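Local coordinates for protein endonuclease V isoform X2 (Ciona intestinalis, PDB 6OZI) that probably cleaves inosine-containing nucleic acid, with RNA as the likely substrate, in a reaction that depends on metal ions, at residues G40-S44 / A232-R237. The protein carries 1 engineered substitution. Numbering follows the deposited sequence.
Sequences GFDVS and ANKWSR. Engineered in segment 232-237: N233 (natural residue Asp). With nucleotides of chain C.
Strand segment 40-44 and helix segment 232-237 run in roughly the same direction, their axes 36° apart and 7.0 Å at closest approach. A232 lays its CB against the strand backbone, 3.6 Å from F41 N. The D42 and N233 side chains run alongside each other in the same direction. ND2 of N233, engineered from Asp, donates a hydrogen bond to D42 OD2 at 3.1 Å, nearly along the C-O axis of the carboxylate, and the two planar groups are turned 38° apart. With CG anti to the backbone N (chi1 -153°), the D42 carboxylate lies by the DT7 phosphate of chain C, and its OD1 accepts a weak hydrogen bond from V43 N. This is the RNase H-like fold of endonuclease V: interior strand 37-45 brings D42 close to D116 of the neighbouring parallel strand, and helix 227-243 packs on strands 37-45 and 52-61. Acidic clusters bind catalytic metals in this superfamily, and this pair is consistent with a metal-dependent nuclease centre. A water hydrogen-bonded to S236 OG, 2.6 Å away, accepts a weak hydrogen bond from N233 ND2. S44 CB packs 3.5 Å from S236 O. S44 OG is 3.4 Å from R237 CA and donates a hydrogen bond to OP1 of DA8 of chain C, of doubtful length at 2.4 Å. The R237 guanidinium turns its edge to OP2 of that phosphate, with NE 3.5 Å away.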
ATOM      1  N   GLY A  40      20.420   0.738  -8.744  1.00 22.03           N
ATOM      2  CA  GLY A  40      19.068   1.202  -8.940  1.00 22.52           C
ATOM      3  C   GLY A  40      18.992   2.688  -8.646  1.00 23.97           C
ATOM      4  O   GLY A  40      19.850   3.256  -7.968  1.00 26.12           O
ATOM      5  N   PHE A  41      17.954   3.317  -9.183  1.00 24.39           N
ATOM      6  CA  PHE A  41      17.734   4.737  -8.961  1.00 23.91           C
ATOM      7  C   PHE A  41      16.255   5.023  -9.146  1.00 25.69           C
ATOM      8  O   PHE A  41      15.632   4.491 -10.065  1.00 27.50           O
ATOM      9  CB  PHE A  41      18.553   5.604  -9.920  1.00 21.79           C
ATOM     10  CG  PHE A  41      18.082   7.027  -9.994  1.00 21.73           C
ATOM     11  CD1 PHE A  41      18.525   7.965  -9.079  1.00 22.69           C
ATOM     12  CD2 PHE A  41      17.186   7.427 -10.975  1.00 21.51           C
ATOM     13  CE1 PHE A  41      18.093   9.279  -9.147  1.00 24.45           C
ATOM     14  CE2 PHE A  41      16.746   8.742 -11.044  1.00 23.45           C
ATOM     15  CZ  PHE A  41      17.203   9.668 -10.131  1.00 24.61           C
ATOM     16  N   ASP A  42      15.703   5.870  -8.284  1.00 24.14           N
ATOM     17  CA  ASP A  42      14.302   6.235  -8.424  1.00 24.96           C
ATOM     18  C   ASP A  42      14.063   7.584  -7.761  1.00 24.99           C
ATOM     19  O   ASP A  42      14.920   8.115  -7.050  1.00 22.85           O
ATOM     20  CB  ASP A  42      13.392   5.163  -7.830  1.00 25.27           C
ATOM     21  CG  ASP A  42      12.040   5.132  -8.484  1.00 28.87           C
ATOM     22  OD1 ASP A  42      11.808   5.906  -9.443  1.00 30.60           O
ATOM     23  OD2 ASP A  42      11.206   4.318  -8.041  1.00 31.12           O
ATOM     24  N   VAL A  43      12.874   8.132  -8.016  1.00 25.92           N
ATOM     25  CA  VAL A  43      12.440   9.409  -7.460  1.00 27.97           C
ATOM     26  C   VAL A  43      11.029   9.255  -6.917  1.00 29.32           C
ATOM     27  O   VAL A  43      10.141   8.749  -7.612  1.00 30.85           O
ATOM     28  CB  VAL A  43      12.484  10.541  -8.507  1.00 29.61           C
ATOM     29  CG1 VAL A  43      11.986  11.821  -7.905  1.00 32.88           C
ATOM     30  CG2 VAL A  43      13.910  10.742  -9.015  1.00 28.99           C
ATOM     31  N   SER A  44      10.831   9.681  -5.676  1.00 28.42           N
ATOM     32  CA  SER A  44       9.529   9.823  -5.054  1.00 29.32           C
ATOM     33  C   SER A  44       9.184  11.307  -4.992  1.00 31.38           C
ATOM     34  O   SER A  44      10.069  12.154  -4.854  1.00 33.90           O
ATOM     35  CB  SER A  44       9.544   9.214  -3.651  1.00 30.02           C
ATOM     36  OG  SER A  44       8.290   9.339  -3.008  1.00 32.48           O
ATOM     37  N   ALA A 232      15.310   0.937  -4.652  1.00 24.64           N
ATOM     38  CA  ALA A 232      15.356   2.383  -4.897  1.00 24.84           C
ATOM     39  C   ALA A 232      13.980   3.022  -4.717  1.00 26.83           C
ATOM     40  O   ALA A 232      13.850   4.088  -4.088  1.00 27.30           O
ATOM     41  CB  ALA A 232      15.908   2.674  -6.294  1.00 22.16           C
ATOM     42  N   ASN A 233      12.941   2.373  -5.253  1.00 27.26           N
ATOM     43  CA  ASN A 233      11.581   2.879  -5.096  1.00 28.39           C
ATOM     44  C   ASN A 233      11.171   2.913  -3.626  1.00 28.29           C
ATOM     45  O   ASN A 233      10.646   3.927  -3.132  1.00 28.96           O
ATOM     46  CB  ASN A 233      10.629   2.013  -5.930  1.00 31.32           C
ATOM     47  CG  ASN A 233       9.168   2.409  -5.777  1.00 35.35           C
ATOM     48  OD1 ASN A 233       8.362   1.643  -5.242  1.00 36.96           O
ATOM     49  ND2 ASN A 233       8.820   3.610  -6.234  1.00 36.11           N
ATOM     50  N   LYS A 234      11.465   1.836  -2.890  1.00 28.28           N
ATOM     51  CA  LYS A 234      11.053   1.785  -1.493  1.00 27.67           C
ATOM     52  C   LYS A 234      11.711   2.891  -0.672  1.00 28.53           C
ATOM     53  O   LYS A 234      11.021   3.678  -0.013  1.00 27.45           O
ATOM     54  CB  LYS A 234      11.340   0.413  -0.885  1.00 26.72           C
ATOM     55  CG  LYS A 234      11.026   0.377   0.614  1.00 29.15           C
ATOM     56  CD  LYS A 234      11.238  -0.999   1.259  1.00 30.92           C
ATOM     57  CE  LYS A 234      12.662  -1.493   1.130  1.00 30.15           C
ATOM     58  NZ  LYS A 234      12.780  -2.869   1.697  1.00 33.89           N
ATOM     59  N   TRP A 235      13.046   2.984  -0.714  1.00 26.23           N
ATOM     60  CA  TRP A 235      13.723   3.932   0.170  1.00 27.72           C
ATOM     61  C   TRP A 235      13.412   5.375  -0.218  1.00 28.17           C
ATOM     62  O   TRP A 235      13.259   6.238   0.664  1.00 28.35           O
ATOM     63  CB  TRP A 235      15.232   3.684   0.187  1.00 28.93           C
ATOM     64  CG  TRP A 235      15.645   2.263   0.570  1.00 29.77           C
ATOM     65  CD1 TRP A 235      16.431   1.421  -0.162  1.00 29.14           C
ATOM     66  CD2 TRP A 235      15.272   1.530   1.751  1.00 29.64           C
ATOM     67  NE1 TRP A 235      16.588   0.227   0.495  1.00 29.84           N
ATOM     68  CE2 TRP A 235      15.882   0.265   1.667  1.00 29.11           C
ATOM     69  CE3 TRP A 235      14.488   1.825   2.875  1.00 32.27           C
ATOM     70  CZ2 TRP A 235      15.738  -0.704   2.659  1.00 30.79           C
ATOM     71  CZ3 TRP A 235      14.344   0.856   3.863  1.00 33.57           C
ATOM     72  CH2 TRP A 235      14.965  -0.391   3.745  1.00 33.10           C
ATOM     73  N   SER A 236      13.312   5.667  -1.524  1.00 26.29           N
ATOM     74  CA  SER A 236      12.928   7.023  -1.911  1.00 27.48           C
ATOM     75  C   SER A 236      11.559   7.384  -1.336  1.00 29.07           C
ATOM     76  O   SER A 236      11.384   8.467  -0.753  1.00 28.52           O
ATOM     77  CB  SER A 236      12.940   7.178  -3.433  1.00 28.04           C
ATOM     78  OG  SER A 236      11.924   6.401  -4.033  1.00 29.72           O
ATOM     79  N   ARG A 237      10.587   6.460  -1.449  1.00 30.20           N
ATOM     80  CA  ARG A 237       9.232   6.740  -0.965  1.00 31.74           C
ATOM     81  C   ARG A 237       9.206   6.914   0.549  1.00 30.51           C
ATOM     82  O   ARG A 237       8.575   7.844   1.071  1.00 30.81           O
ATOM     83  CB  ARG A 237       8.284   5.603  -1.344  1.00 33.58           C
ATOM     84  CG  ARG A 237       6.853   5.856  -0.880  1.00 38.99           C
ATOM     85  CD  ARG A 237       5.957   4.623  -0.989  1.00 44.55           C
ATOM     86  NE  ARG A 237       6.014   3.939  -2.273  1.00 48.93           N
ATOM     87  CZ  ARG A 237       6.516   2.711  -2.415  1.00 51.56           C
ATOM     88  NH1 ARG A 237       6.980   2.056  -1.351  1.00 52.26           N
ATOM     89  NH2 ARG A 237       6.544   2.129  -3.610  1.00 52.02           N
TER
ATOM     90  P    DT C   7       8.185   4.390 -10.493  1.00 27.78           P
ATOM     91  OP1  DT C   7       9.318   3.909  -9.682  1.00 28.95           O
ATOM     92  OP2  DT C   7       7.146   3.427 -10.921  1.00 28.71           O
ATOM     93  O5'  DT C   7       7.451   5.598  -9.743  1.00 29.13           O
ATOM     94  C5'  DT C   7       8.197   6.655  -9.147  1.00 27.34           C
ATOM     95  C4'  DT C   7       7.253   7.664  -8.521  1.00 26.35           C
ATOM     96  O4'  DT C   7       6.216   8.002  -9.488  1.00 25.67           O
ATOM     97  C3'  DT C   7       6.522   7.157  -7.269  1.00 28.23           C
ATOM     98  O3'  DT C   7       6.353   8.200  -6.342  1.00 29.94           O
ATOM     99  C2'  DT C   7       5.185   6.699  -7.825  1.00 28.69           C
ATOM    100  C1'  DT C   7       4.949   7.723  -8.930  1.00 28.85           C
ATOM    101  N1   DT C   7       4.027   7.214  -9.980  1.00 30.26           N
ATOM    102  C2   DT C   7       2.814   7.839 -10.153  1.00 30.05           C
ATOM    103  O2   DT C   7       2.479   8.825  -9.524  1.00 29.54           O
ATOM    104  N3   DT C   7       2.012   7.282 -11.113  1.00 30.35           N
ATOM    105  C4   DT C   7       2.285   6.165 -11.888  1.00 31.01           C
ATOM    106  O4   DT C   7       1.493   5.735 -12.721  1.00 30.71           O
ATOM    107  C5   DT C   7       3.569   5.542 -11.645  1.00 30.40           C
ATOM    108  C7   DT C   7       3.975   4.326 -12.431  1.00 26.04           C
ATOM    109  C6   DT C   7       4.367   6.085 -10.704  1.00 30.51           C
ATOM    110  P    DA C   8       5.576   7.944  -4.955  1.00 33.45           P
ATOM    111  OP1  DA C   8       6.134   8.897  -3.975  1.00 31.46           O
ATOM    112  OP2  DA C   8       5.583   6.496  -4.645  1.00 34.83           O
ATOM    113  O5'  DA C   8       4.071   8.392  -5.267  1.00 33.25           O
ATOM    114  C5'  DA C   8       3.791   9.756  -5.599  1.00 32.70           C
ATOM    115  C4'  DA C   8       2.365  10.146  -5.230  1.00 33.96           C
ATOM    116  O4'  DA C   8       1.444   9.672  -6.236  1.00 32.87           O
ATOM    117  C3'  DA C   8       1.845   9.595  -3.911  1.00 34.55           C
ATOM    118  O3'  DA C   8       0.909  10.503  -3.379  1.00 36.98           O
ATOM    119  C2'  DA C   8       1.180   8.284  -4.325  1.00 32.88           C
ATOM    120  C1'  DA C   8       0.665   8.606  -5.726  1.00 32.67           C
ATOM    121  N9   DA C   8       0.772   7.498  -6.669  1.00 31.27           N
ATOM    122  C8   DA C   8       1.837   6.669  -6.858  1.00 29.87           C
ATOM    123  N7   DA C   8       1.651   5.777  -7.804  1.00 30.88           N
ATOM    124  C5   DA C   8       0.375   6.047  -8.269  1.00 31.71           C
ATOM    125  C6   DA C   8      -0.428   5.451  -9.272  1.00 32.87           C
ATOM    126  N6   DA C   8      -0.038   4.409 -10.022  1.00 33.04           N
ATOM    127  N1   DA C   8      -1.652   5.977  -9.478  1.00 32.28           N
ATOM    128  C2   DA C   8      -2.041   7.013  -8.730  1.00 32.80           C
ATOM    129  N3   DA C   8      -1.387   7.643  -7.761  1.00 33.11           N
ATOM    130  C4   DA C   8      -0.175   7.108  -7.580  1.00 32.04           C
TER
HETATM  131  O   HOH W   1       9.908   6.152  -5.665  1.00 34.19           O